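Arginase (Medicago truncatula, PDB 6VSS) hydrolyses L-arginine to urea and L-ornithine, and agmatine to urea and putrescine, with two manganese ions in each subunit of a homohexamer. Local coordinates at residues A62-L67 and R152-G157; V264-D269 and G303-G308; R133-I138 and S163-R168; E140-V145 and R168-K173; I277-S282 and G322-V327. All coordinates share one frame; numbering follows the deposited sequence.

Contact 1 (A62-L67 and R152-G157)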
# COMPACT_ATOMS: atom_id res chain seq x y z
N ALA B 62 -26.94 31.95 -8.65
CA ALA B 62 -25.90 31.17 -9.34
C ALA B 62 -25.81 29.76 -8.76
O ALA B 62 -26.01 29.59 -7.51
CB ALA B 62 -24.55 31.86 -9.29
N THR B 63 -25.54 28.80 -9.64
CA THR B 63 -25.34 27.38 -9.29
C THR B 63 -24.05 26.83 -9.91
O THR B 63 -23.90 26.79 -11.16
CB THR B 63 -26.62 26.59 -9.60
OG1 THR B 63 -27.64 27.05 -8.70
CG2 THR B 63 -26.41 25.09 -9.47
N SER B 64 -23.16 26.40 -9.03
CA SER B 64 -21.90 25.72 -9.41
C SER B 64 -22.29 24.39 -10.09
O SER B 64 -23.01 23.56 -9.48
CB SER B 64 -20.97 25.52 -8.19
OG SER B 64 -20.54 26.75 -7.63
N SER B 65 -21.84 24.21 -11.32
CA SER B 65 -22.23 23.15 -12.27
C SER B 65 -20.98 22.41 -12.76
O SER B 65 -20.08 23.05 -13.38
CB SER B 65 -23.01 23.77 -13.38
OG SER B 65 -24.03 24.55 -12.78
N LEU B 66 -20.87 21.12 -12.37
CA LEU B 66 -19.67 20.33 -12.64
C LEU B 66 -19.67 19.97 -14.11
O LEU B 66 -20.58 19.31 -14.58
CB LEU B 66 -19.66 19.09 -11.74
CG LEU B 66 -19.83 19.40 -10.26
CD1 LEU B 66 -19.52 18.19 -9.39
CD2 LEU B 66 -18.94 20.54 -9.89
N LEU B 67 -18.60 20.34 -14.80
CA LEU B 67 -18.24 19.86 -16.15
C LEU B 67 -16.88 19.19 -16.07
O LEU B 67 -15.89 19.87 -15.73
CB LEU B 67 -18.28 21.07 -17.11
CG LEU B 67 -18.00 20.76 -18.57
CD1 LEU B 67 -19.25 20.18 -19.23
CD2 LEU B 67 -17.53 22.00 -19.31
N ARG B 152 -23.16 28.12 -13.38
CA ARG B 152 -21.78 28.64 -13.49
C ARG B 152 -20.83 27.43 -13.51
O ARG B 152 -20.95 26.56 -12.67
CB ARG B 152 -21.47 29.68 -12.43
CG ARG B 152 -22.22 30.99 -12.59
CD ARG B 152 -21.66 32.08 -11.71
NE ARG B 152 -22.56 33.21 -11.71
CZ ARG B 152 -22.28 34.45 -11.35
NH1 ARG B 152 -21.08 34.78 -10.92
NH2 ARG B 152 -23.22 35.37 -11.41
N PRO B 153 -19.89 27.39 -14.47
CA PRO B 153 -19.03 26.23 -14.70
C PRO B 153 -17.94 26.05 -13.64
O PRO B 153 -17.10 26.94 -13.45
CB PRO B 153 -18.38 26.55 -16.05
CG PRO B 153 -18.32 28.04 -16.02
CD PRO B 153 -19.69 28.41 -15.50
N LEU B 154 -18.04 24.94 -12.92
CA LEU B 154 -16.97 24.42 -12.03
C LEU B 154 -16.39 23.18 -12.75
O LEU B 154 -17.00 22.13 -12.80
CB LEU B 154 -17.54 24.19 -10.62
CG LEU B 154 -16.49 24.16 -9.50
CD1 LEU B 154 -17.14 24.08 -8.11
CD2 LEU B 154 -15.57 22.94 -9.71
N VAL B 155 -15.29 23.38 -13.47
CA VAL B 155 -14.67 22.34 -14.31
C VAL B 155 -13.87 21.36 -13.45
O VAL B 155 -13.05 21.80 -12.58
CB VAL B 155 -13.87 23.00 -15.44
CG1 VAL B 155 -13.07 21.98 -16.23
CG2 VAL B 155 -14.80 23.80 -16.35
N LEU B 156 -14.04 20.06 -13.69
CA LEU B 156 -13.15 19.03 -13.07
C LEU B 156 -12.19 18.49 -14.11
O LEU B 156 -12.68 18.01 -15.19
CB LEU B 156 -13.98 17.88 -12.54
CG LEU B 156 -15.11 18.28 -11.62
CD1 LEU B 156 -15.86 17.02 -11.27
CD2 LEU B 156 -14.59 18.99 -10.38
N GLY B 157 -10.88 18.69 -13.87
CA GLY B 157 -9.82 18.12 -14.72
C GLY B 157 -9.52 16.72 -14.22
O GLY B 157 -10.02 16.30 -13.16

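Contact 2 (V264-D269 and G303-G308). With MN (manganese (II) ion), chain J; MN (manganese (II) ion), chain I.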
# COMPACT_ATOMS: atom_id res chain seq x y z
N VAL B 264 -14.25 37.01 -11.53
CA VAL B 264 -13.14 36.25 -10.91
C VAL B 264 -13.25 34.77 -11.30
O VAL B 264 -14.33 34.16 -11.08
CB VAL B 264 -13.10 36.43 -9.37
CG1 VAL B 264 -11.91 35.69 -8.77
CG2 VAL B 264 -13.04 37.92 -8.99
N TYR B 265 -12.15 34.21 -11.79
CA TYR B 265 -12.02 32.74 -12.07
C TYR B 265 -11.03 32.12 -11.07
O TYR B 265 -9.94 32.75 -10.87
CB TYR B 265 -11.56 32.54 -13.50
CG TYR B 265 -11.49 31.10 -13.89
CD1 TYR B 265 -10.34 30.33 -13.69
CD2 TYR B 265 -12.60 30.49 -14.44
CE1 TYR B 265 -10.31 28.99 -14.07
CE2 TYR B 265 -12.55 29.18 -14.87
CZ TYR B 265 -11.42 28.42 -14.65
OH TYR B 265 -11.46 27.12 -15.04
N VAL B 266 -11.39 30.99 -10.47
CA VAL B 266 -10.55 30.33 -9.42
C VAL B 266 -10.07 28.97 -9.92
O VAL B 266 -10.87 28.08 -10.08
CB VAL B 266 -11.27 30.19 -8.08
CG1 VAL B 266 -10.33 29.55 -7.06
CG2 VAL B 266 -11.76 31.54 -7.55
N SER B 267 -8.77 28.83 -10.17
CA SER B 267 -8.16 27.59 -10.69
C SER B 267 -7.38 26.93 -9.55
O SER B 267 -6.42 27.54 -9.03
CB SER B 267 -7.29 27.93 -11.84
OG SER B 267 -6.61 26.76 -12.30
N ILE B 268 -7.80 25.76 -9.12
CA ILE B 268 -7.08 25.03 -8.03
C ILE B 268 -6.33 23.82 -8.63
O ILE B 268 -7.00 22.80 -9.02
CB ILE B 268 -8.04 24.64 -6.91
CG1 ILE B 268 -9.01 25.80 -6.60
CG2 ILE B 268 -7.22 24.15 -5.71
CD1 ILE B 268 -9.89 25.64 -5.40
N ASP B 269 -4.99 23.90 -8.68
CA ASP B 269 -4.16 22.70 -8.96
C ASP B 269 -3.92 21.96 -7.62
O ASP B 269 -3.45 22.57 -6.68
CB ASP B 269 -2.94 23.10 -9.76
CG ASP B 269 -2.01 21.95 -10.14
OD1 ASP B 269 -2.08 20.92 -9.42
OD2 ASP B 269 -1.15 22.16 -11.02
N GLY B 303 -15.11 39.17 -4.56
CA GLY B 303 -15.22 39.24 -6.02
C GLY B 303 -16.34 38.34 -6.49
O GLY B 303 -16.75 37.39 -5.78
N ASP B 304 -16.87 38.67 -7.64
CA ASP B 304 -17.91 37.87 -8.32
C ASP B 304 -17.20 36.70 -8.99
O ASP B 304 -16.64 36.89 -10.08
CB ASP B 304 -18.64 38.81 -9.29
CG ASP B 304 -19.74 38.13 -10.04
OD1 ASP B 304 -20.18 37.08 -9.53
OD2 ASP B 304 -20.06 38.62 -11.16
N ILE B 305 -17.24 35.51 -8.38
CA ILE B 305 -16.73 34.25 -8.98
C ILE B 305 -17.67 33.77 -10.11
O ILE B 305 -18.84 33.37 -9.85
CB ILE B 305 -16.48 33.17 -7.92
CG1 ILE B 305 -15.65 33.73 -6.77
CG2 ILE B 305 -15.81 31.97 -8.57
CD1 ILE B 305 -15.70 32.88 -5.54
N VAL B 306 -17.12 33.82 -11.33
CA VAL B 306 -17.83 33.47 -12.60
C VAL B 306 -17.46 32.06 -13.08
O VAL B 306 -18.23 31.44 -13.84
CB VAL B 306 -17.58 34.53 -13.68
CG1 VAL B 306 -18.03 35.87 -13.16
CG2 VAL B 306 -16.15 34.62 -14.14
N GLY B 307 -16.32 31.52 -12.67
CA GLY B 307 -15.99 30.13 -12.98
C GLY B 307 -14.85 29.63 -12.12
O GLY B 307 -14.22 30.43 -11.44
N GLY B 308 -14.50 28.35 -12.28
CA GLY B 308 -13.41 27.78 -11.51
C GLY B 308 -13.09 26.39 -12.00
O GLY B 308 -13.80 25.84 -12.82
MN MN J . -0.79 23.54 -12.75
MN MN I . 0.93 21.91 -10.71
O HOH W 1 1.14 22.80 -12.67

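Contact 3 (R133-I138 and S163-R168)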
# COMPACT_ATOMS: atom_id res chain seq x y z
N ARG B 133 -8.72 21.73 -32.19
CA ARG B 133 -10.18 21.51 -32.29
C ARG B 133 -10.64 20.91 -30.96
O ARG B 133 -11.67 21.30 -30.44
CB ARG B 133 -10.47 20.65 -33.52
CG ARG B 133 -11.91 20.18 -33.60
CD ARG B 133 -12.83 21.17 -34.28
NE ARG B 133 -14.11 20.61 -34.72
CZ ARG B 133 -14.30 19.79 -35.77
NH1 ARG B 133 -13.28 19.35 -36.49
NH2 ARG B 133 -15.52 19.37 -36.06
N LEU B 134 -9.85 20.05 -30.35
CA LEU B 134 -10.22 19.55 -29.00
C LEU B 134 -10.46 20.72 -28.01
O LEU B 134 -11.43 20.72 -27.27
CB LEU B 134 -9.09 18.66 -28.50
CG LEU B 134 -9.50 17.76 -27.36
CD1 LEU B 134 -10.65 16.89 -27.84
CD2 LEU B 134 -8.34 16.93 -26.87
N ALA B 135 -9.53 21.68 -27.96
CA ALA B 135 -9.63 22.89 -27.11
C ALA B 135 -10.93 23.65 -27.44
O ALA B 135 -11.62 24.06 -26.50
CB ALA B 135 -8.42 23.73 -27.34
N ASN B 136 -11.25 23.77 -28.72
CA ASN B 136 -12.48 24.45 -29.18
C ASN B 136 -13.70 23.73 -28.61
O ASN B 136 -14.61 24.38 -28.17
CB ASN B 136 -12.52 24.53 -30.71
CG ASN B 136 -11.75 25.70 -31.26
OD1 ASN B 136 -11.31 26.57 -30.52
ND2 ASN B 136 -11.56 25.74 -32.56
N VAL B 137 -13.68 22.41 -28.61
CA VAL B 137 -14.81 21.60 -28.09
C VAL B 137 -14.94 21.81 -26.58
O VAL B 137 -16.08 21.88 -26.08
CB VAL B 137 -14.64 20.10 -28.44
CG1 VAL B 137 -15.51 19.24 -27.55
CG2 VAL B 137 -14.93 19.83 -29.92
N ILE B 138 -13.83 21.95 -25.86
CA ILE B 138 -13.87 22.21 -24.38
C ILE B 138 -14.51 23.59 -24.14
O ILE B 138 -15.37 23.73 -23.24
CB ILE B 138 -12.47 22.09 -23.78
CG1 ILE B 138 -12.01 20.62 -23.74
CG2 ILE B 138 -12.44 22.70 -22.41
CD1 ILE B 138 -10.49 20.45 -23.65
N SER B 163 -7.39 24.71 -18.41
CA SER B 163 -7.78 26.04 -17.88
C SER B 163 -7.73 27.06 -19.02
O SER B 163 -8.55 27.96 -19.03
CB SER B 163 -6.93 26.46 -16.73
OG SER B 163 -7.10 25.63 -15.58
N PHE B 164 -6.83 26.88 -20.00
CA PHE B 164 -6.75 27.82 -21.15
C PHE B 164 -8.10 27.87 -21.85
O PHE B 164 -8.75 28.92 -21.80
CB PHE B 164 -5.60 27.54 -22.11
CG PHE B 164 -5.73 28.22 -23.44
CD1 PHE B 164 -5.92 29.60 -23.53
CD2 PHE B 164 -5.61 27.51 -24.62
CE1 PHE B 164 -6.02 30.24 -24.78
CE2 PHE B 164 -5.68 28.15 -25.86
CZ PHE B 164 -5.90 29.50 -25.93
N PRO B 165 -8.58 26.78 -22.50
CA PRO B 165 -9.88 26.78 -23.17
C PRO B 165 -11.09 27.12 -22.28
O PRO B 165 -12.05 27.73 -22.78
CB PRO B 165 -10.05 25.34 -23.71
CG PRO B 165 -8.90 24.53 -23.12
CD PRO B 165 -7.84 25.54 -22.77
N VAL B 166 -11.03 26.77 -20.99
CA VAL B 166 -12.11 27.15 -20.04
C VAL B 166 -12.09 28.67 -19.88
O VAL B 166 -13.13 29.30 -20.00
CB VAL B 166 -11.95 26.45 -18.68
CG1 VAL B 166 -13.07 26.81 -17.74
CG2 VAL B 166 -11.82 24.96 -18.88
N VAL B 167 -10.93 29.25 -19.59
CA VAL B 167 -10.89 30.69 -19.25
C VAL B 167 -11.15 31.50 -20.53
O VAL B 167 -11.84 32.52 -20.45
CB VAL B 167 -9.59 31.02 -18.53
CG1 VAL B 167 -9.31 32.51 -18.56
CG2 VAL B 167 -9.60 30.46 -17.11
N ARG B 168 -10.70 31.02 -21.68
CA ARG B 168 -10.99 31.68 -22.98
C ARG B 168 -12.51 31.78 -23.16
O ARG B 168 -13.04 32.84 -23.64
CB ARG B 168 -10.34 30.93 -24.14
CG ARG B 168 -10.81 31.44 -25.50
CD ARG B 168 -10.22 30.64 -26.65
NE ARG B 168 -10.54 29.21 -26.64
CZ ARG B 168 -9.92 28.30 -27.38
NH1 ARG B 168 -8.96 28.67 -28.18
NH2 ARG B 168 -10.27 27.03 -27.33

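Contact 4 (E140-V145 and R168-K173)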
# COMPACT_ATOMS: atom_id res chain seq x y z
N GLU B 140 -16.64 25.30 -26.17
CA GLU B 140 -18.09 25.23 -26.50
C GLU B 140 -18.81 24.61 -25.32
O GLU B 140 -19.82 25.15 -24.90
CB GLU B 140 -18.34 24.40 -27.75
CG GLU B 140 -17.77 25.01 -29.01
CD GLU B 140 -18.26 26.41 -29.35
OE1 GLU B 140 -19.40 26.73 -29.00
OE2 GLU B 140 -17.47 27.17 -29.94
N SER B 141 -18.27 23.53 -24.74
CA SER B 141 -18.83 22.87 -23.55
C SER B 141 -19.05 23.89 -22.43
O SER B 141 -20.19 23.97 -21.91
CB SER B 141 -17.99 21.72 -23.11
OG SER B 141 -18.07 20.72 -24.13
N VAL B 142 -18.03 24.67 -22.12
CA VAL B 142 -18.13 25.72 -21.07
C VAL B 142 -19.26 26.68 -21.41
O VAL B 142 -20.05 26.95 -20.53
CB VAL B 142 -16.79 26.45 -20.84
CG1 VAL B 142 -16.96 27.58 -19.85
CG2 VAL B 142 -15.68 25.50 -20.36
N LYS B 143 -19.37 27.09 -22.68
CA LYS B 143 -20.34 28.12 -23.13
C LYS B 143 -21.77 27.58 -22.99
O LYS B 143 -22.67 28.38 -22.59
CB LYS B 143 -20.02 28.56 -24.56
CG LYS B 143 -18.74 29.37 -24.70
CD LYS B 143 -18.50 29.96 -26.10
CE LYS B 143 -17.26 30.84 -26.09
NZ LYS B 143 -16.94 31.42 -27.42
N LEU B 144 -21.96 26.29 -23.30
CA LEU B 144 -23.26 25.60 -23.17
C LEU B 144 -23.70 25.62 -21.69
O LEU B 144 -24.89 25.86 -21.49
CB LEU B 144 -23.19 24.18 -23.78
CG LEU B 144 -23.07 24.13 -25.32
CD1 LEU B 144 -22.67 22.76 -25.83
CD2 LEU B 144 -24.38 24.56 -26.01
N VAL B 145 -22.79 25.50 -20.71
CA VAL B 145 -23.19 25.61 -19.26
C VAL B 145 -23.53 27.07 -18.93
O VAL B 145 -24.57 27.37 -18.31
CB VAL B 145 -22.10 25.05 -18.32
CG1 VAL B 145 -22.46 25.21 -16.85
CG2 VAL B 145 -21.79 23.61 -18.62
N ARG B 168 -10.70 31.02 -21.68
CA ARG B 168 -10.99 31.68 -22.98
C ARG B 168 -12.51 31.78 -23.16
O ARG B 168 -13.04 32.84 -23.64
CB ARG B 168 -10.34 30.93 -24.14
CG ARG B 168 -10.81 31.44 -25.50
CD ARG B 168 -10.22 30.64 -26.65
NE ARG B 168 -10.54 29.21 -26.64
CZ ARG B 168 -9.92 28.30 -27.38
NH1 ARG B 168 -8.96 28.67 -28.18
NH2 ARG B 168 -10.27 27.03 -27.33
N ALA B 169 -13.19 30.67 -22.89
CA ALA B 169 -14.64 30.51 -23.07
C ALA B 169 -15.37 31.43 -22.08
O ALA B 169 -16.34 32.10 -22.52
CB ALA B 169 -15.01 29.09 -22.86
N VAL B 170 -14.91 31.49 -20.83
CA VAL B 170 -15.55 32.38 -19.82
C VAL B 170 -15.45 33.84 -20.27
O VAL B 170 -16.46 34.54 -20.26
CB VAL B 170 -14.93 32.19 -18.44
CG1 VAL B 170 -15.47 33.24 -17.51
CG2 VAL B 170 -15.19 30.79 -17.87
N SER B 171 -14.26 34.28 -20.64
CA SER B 171 -13.91 35.65 -21.05
C SER B 171 -14.67 36.04 -22.31
O SER B 171 -15.09 37.20 -22.40
CB SER B 171 -12.44 35.78 -21.30
OG SER B 171 -12.10 37.11 -21.68
N GLU B 172 -14.73 35.14 -23.28
CA GLU B 172 -15.35 35.43 -24.58
C GLU B 172 -16.85 35.52 -24.33
O GLU B 172 -17.47 36.47 -24.85
CB GLU B 172 -15.05 34.34 -25.61
CG GLU B 172 -13.69 34.42 -26.23
CD GLU B 172 -13.38 33.22 -27.09
OE1 GLU B 172 -14.16 32.26 -27.08
OE2 GLU B 172 -12.37 33.25 -27.80
N LYS B 173 -17.41 34.61 -23.53
CA LYS B 173 -18.85 34.68 -23.24
C LYS B 173 -19.16 35.92 -22.39
O LYS B 173 -20.21 36.52 -22.62
CB LYS B 173 -19.41 33.39 -22.63
CG LYS B 173 -20.89 33.50 -22.24
CD LYS B 173 -21.82 32.51 -22.91
CE LYS B 173 -22.13 32.92 -24.33
NZ LYS B 173 -22.36 31.75 -25.20

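Contact 5 (I277-S282 and G322-V327)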
# COMPACT_ATOMS: atom_id res chain seq x y z
N ILE B 277 -0.51 15.70 2.12
CA ILE B 277 -1.98 15.97 2.10
C ILE B 277 -2.60 15.40 0.81
O ILE B 277 -3.71 14.81 0.83
CB ILE B 277 -2.22 17.50 2.24
CG1 ILE B 277 -1.55 18.13 3.46
CG2 ILE B 277 -3.69 17.82 2.29
CD1 ILE B 277 -1.74 17.33 4.71
N ALA B 278 -1.92 15.60 -0.30
CA ALA B 278 -2.42 15.34 -1.66
C ALA B 278 -1.45 14.43 -2.40
O ALA B 278 -0.80 14.89 -3.31
CB ALA B 278 -2.63 16.63 -2.40
N PRO B 279 -1.26 13.17 -1.99
CA PRO B 279 -0.33 12.30 -2.68
C PRO B 279 -0.78 11.96 -4.11
O PRO B 279 0.04 11.70 -4.92
CB PRO B 279 -0.24 11.06 -1.80
CG PRO B 279 -1.43 11.10 -0.92
CD PRO B 279 -1.88 12.54 -0.85
N GLY B 280 -2.07 12.03 -4.36
CA GLY B 280 -2.67 11.67 -5.65
C GLY B 280 -2.47 12.76 -6.68
O GLY B 280 -3.45 13.34 -7.06
N VAL B 281 -1.23 13.06 -7.07
CA VAL B 281 -0.92 14.04 -8.15
C VAL B 281 0.22 13.49 -8.99
O VAL B 281 0.98 12.67 -8.46
CB VAL B 281 -0.54 15.43 -7.58
CG1 VAL B 281 -1.70 16.05 -6.81
CG2 VAL B 281 0.68 15.39 -6.69
N SER B 282 0.42 13.99 -10.21
CA SER B 282 1.57 13.64 -11.07
C SER B 282 2.90 14.25 -10.55
O SER B 282 3.92 13.55 -10.61
CB SER B 282 1.28 14.05 -12.52
OG SER B 282 0.20 13.29 -13.05
N GLY B 322 -8.06 6.39 -1.12
CA GLY B 322 -8.57 7.49 -1.97
C GLY B 322 -8.58 8.82 -1.25
O GLY B 322 -9.45 9.61 -1.52
N ILE B 323 -7.62 9.06 -0.36
CA ILE B 323 -7.59 10.35 0.40
C ILE B 323 -7.60 11.56 -0.56
O ILE B 323 -8.33 12.47 -0.31
CB ILE B 323 -6.43 10.40 1.42
CG1 ILE B 323 -6.56 11.55 2.40
CG2 ILE B 323 -5.06 10.37 0.77
CD1 ILE B 323 -7.93 11.71 2.98
N THR B 324 -6.86 11.51 -1.64
CA THR B 324 -6.80 12.69 -2.53
C THR B 324 -8.13 12.90 -3.23
O THR B 324 -8.45 14.03 -3.51
CB THR B 324 -5.64 12.68 -3.51
OG1 THR B 324 -4.53 12.30 -2.73
CG2 THR B 324 -5.34 14.01 -4.16
N ALA B 325 -8.91 11.86 -3.51
CA ALA B 325 -10.26 12.05 -4.09
C ALA B 325 -11.09 12.94 -3.14
O ALA B 325 -11.77 13.89 -3.59
CB ALA B 325 -10.92 10.72 -4.34
N LEU B 326 -11.02 12.62 -1.84
CA LEU B 326 -11.72 13.37 -0.77
C LEU B 326 -11.17 14.80 -0.71
O LEU B 326 -11.99 15.73 -0.63
CB LEU B 326 -11.50 12.65 0.56
CG LEU B 326 -12.47 11.51 0.85
CD1 LEU B 326 -12.19 10.88 2.20
CD2 LEU B 326 -13.91 12.00 0.77
N VAL B 327 -9.85 14.97 -0.78
CA VAL B 327 -9.27 16.32 -0.79
C VAL B 327 -9.83 17.11 -2.01
O VAL B 327 -10.28 18.28 -1.89
CB VAL B 327 -7.73 16.18 -0.76
CG1 VAL B 327 -7.05 17.45 -1.19
CG2 VAL B 327 -7.19 15.69 0.60

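Contact 1 (A62-L67 and R152-G157)
The side chain of Arg152 runs out past Ala62, whose methyl CB comes within 3.4 Å of NE, approaching the guanidinium obliquely. Its chain is extended from CG to NE, which carries NH1 away from strand 63-69 to a salt bridge with Asp304, just ahead of the neighbouring strand 305-311. Between the two backbones the bonding is a regular parallel ladder. Thr63 O accepts from Arg152 N at 2.7 Å, Arg152 O from Ser65 N, Ser65 O from Leu154 N at 2.8 Å, Leu154 O from Leu67 N, and Leu67 O from Leu156 N. Thr63 O is gripped twice: the hydroxyl OG of Ser65 also donates to it at 2.8 Å, from the face of the carbonyl plane opposite to Arg152 N. With chi1 at -51°, Ser65 OG sits beside its own backbone N, where it can turn back to that carbonyl. The CA-H of Leu66 adds a contact to Leu154 O at 3.2 Å. On the sheet face that carries Ser64, Leu66 and Leu154, the two leucines lie side by side and point the same way, CD2 of Leu66 reaching CB of Leu154 at 4.0 Å; helix 323-339 packs on Ser64 and Leu154. On the face with Ser65 and Leu67, CD2 of Leu67 meets CG2 of Val155 at 4.4 Å. Paired in parallel, with the strand segments at 38° to one another, the two strands belong to the eight-stranded parallel sheet, sandwiched between helices, that is the hallmark of the arginase alpha/beta fold.

Contact 2 (V264-D269 and G303-G308)
Val264 pairs with Ile305 at the start of the strand, its N donating to Asp304 O at 2.8 Å while its O accepts from Val306 N. Its branch CG2 lies 3.9 Å from Gly303 CA, where a side chain on the glycine would collide with it. The register then slips by one residue, a beta bulge that moves the next pairing to Gly307. Tyr265 swings its ring over the glycine backbone: CG is anti to the backbone N (chi1 -176°), and Gly308 CA lies over one ring face in a CH-pi contact, 3.9 Å from the centroid and 20° off the normal. Ring carbon CE2 comes to 3.3 Å from Gly308 N, and the hydroxyl OH bonds to Asp309. A leucine in place of Tyr265 would probably leave Asp309 without this hydroxyl partner and the glycine backbone without its flat cover. The two strands and helix 291-300 form a beta-alpha-beta unit within the parallel sheet. Val266 N donates to Gly307 O at 3.0 Å, and its CG2 meets CG2 of Ile305 obliquely at 4.2 Å. Ser267 bonds through OG to His160 and Asp309. Beyond Ile268, Asp269 ends the strand at the metals: OD2 bridges both manganese ions, at 2.2 Å and 2.1 Å, and a water spans the same pair. His160, Asp184, His186, Asp188 and Asp271 complete the two sites.

Contact 3 (R133-I138 and S163-R168)
Pro165 meets Ala135 through its ring carbon CB, which stands 3.4 Å from Ala135 O and 4.3 Å from Ala135 CB. The same CB is reached by Ile138, whose branch CG2 comes to 3.8 Å; the two side chains cross obliquely, and CG2 also lies 4.0 Å from Pro165 CG, so the methyl rests against two carbons of the ring. Ile138 CG2 stands anti to the backbone N, which sets it against the proline. Next along the helix, Val166 adds CG2, which touches that same Ile138 methyl at 4.2 Å, extending the apolar patch from the proline to the following residue. The segment closes with Arg168, the bend at chi3 (60°) turning its guanidinium toward Ala135 and Asn136. NH2 lies 3.4 Å from Ala135 O, which stands at the edge of the guanidinium near its plane, and at the same distance from Asn136 OD1, where the angle is too poor for a bond. The amide and guanidinium planes are 44° apart, so the groups meet obliquely and do not stack. The firmer partner of NH2 is the hydroxyl OG of Ser139, a turn farther along helix 131-146. The two helical segments run at 48° to one another, their axes 8.6 Å apart at closest approach, and their helices are joined through strand 151-157. Val166 and Val167 face Tyr265 on strand 264-269, Phe164 and Val167 lean on helix 203-209, and Leu134 packs on helix 121-125.

Contact 4 (E140-V145 and R168-K173)
Lys143, with more surface covered than any other residue here, lays its long aliphatic chain across helix 163-174 above Ala169. Its CG passes 4.2 Å from Ala169 CB, and its CE comes to 3.9 Å from Ala169 O, before NZ closes a salt bridge to Glu172 OE1 at 2.9 Å. The chain is extended beyond CG, and with chi1 at -70° this carries NZ over to the second helix. NZ meets OE1 on the anti side of the carboxylate, 28° out of its plane. A methionine replacing Lys143 would probably leave the Glu172 carboxylate without its charged mate across the helices. Ala169 is the smaller partner underneath: its CB rests 3.8 Å from Val142 CB, a small side chain consistent with the close approach of the two helical segments, whose axes are 8.7 Å apart at 50°. Val142 also sends CG1 to Val170 CG2 at 4.2 Å, the two meeting at a slant on the buried side. Lys173, whose chain is bent at three torsions, folds back toward helix 131-146 and brings NZ to 4.0 Å from Lys143 CB; the charge of Lys173 is answered by Asp147 in a salt bridge. The ion pair lies toward the outer, more solvent-accessible side, while the valines and Ala169 make the inner layer. Beneath that layer, Val142 rests on Leu67 and Val145 on Ser65, both of strand 63-69, and on the far flank Leu144 packs against Leu40 and Arg44 of helix 25-57.

Contact 5 (I277-S282 and G322-V327)
Thr324 faces Gly280 and Pro279 where the loop after strand 264-269 makes an inverse gamma turn centred on Gly280, against the first turn of helix 323-339, with Gly322 at the N-cap position. The side chains of Thr324 and Pro279 slide past each other in opposite directions, bringing Pro279 CD to 3.3 Å from Thr324 OG1. Ile323 meets the same ring at about a right angle, its CG2 lying 4.1 Å from Pro279 CG. Thr324 holds OG1 beside its own backbone N (chi1 -45°) and CG2 anti to it, so that the hydroxyl reaches the turn while the methyl leans 4.2 Å from Ala278 CB and 3.5 Å from Gly280 O. A side chain on Gly280 would collide with Thr324 CB. Farther along the helix, Val327 points CG2 at Ile277, 3.6 Å from Ile277 O and 4.4 Å from Ile277 CG2. This edge of the fold borders a second subunit: Ile277 and Ile323 pack on Ser276 and Pro275 of a neighbouring subunit, and Val327 on its Pro286. The loop also lies near the metal site, the Ala278 side chain being about 8 Å from that of Asp269. The hydroxyl of Thr324 bonds to Asp318 OD1 as well as to the turn, where Gly280 N donates to Thr324 OG1 at 3.0 Å with an N-H...O angle of 148°.

How the contacts relate
Contacts 1 and 2 are two parallel strand pairings of one buried sheet, linked through the neighbouring strands 151-157 and 305-311. Contacts 3 and 4 both join helix 131-146 to helix 163-174 and share Arg168: contact 3 is more buried and mainly apolar, contact 4 only partly buried and finished by an ion pair. Both rest on the sheet, through Val155 and Tyr265 for contact 3 and Leu67 and Val306 for contact 4. Contact 5 lies apart, on the opposite side of the chain's centre from contacts 3 and 4; it joins loop to helix through one hydroxyl bond beside a neighbouring subunit. Metal ligation belongs to contact 2 alone.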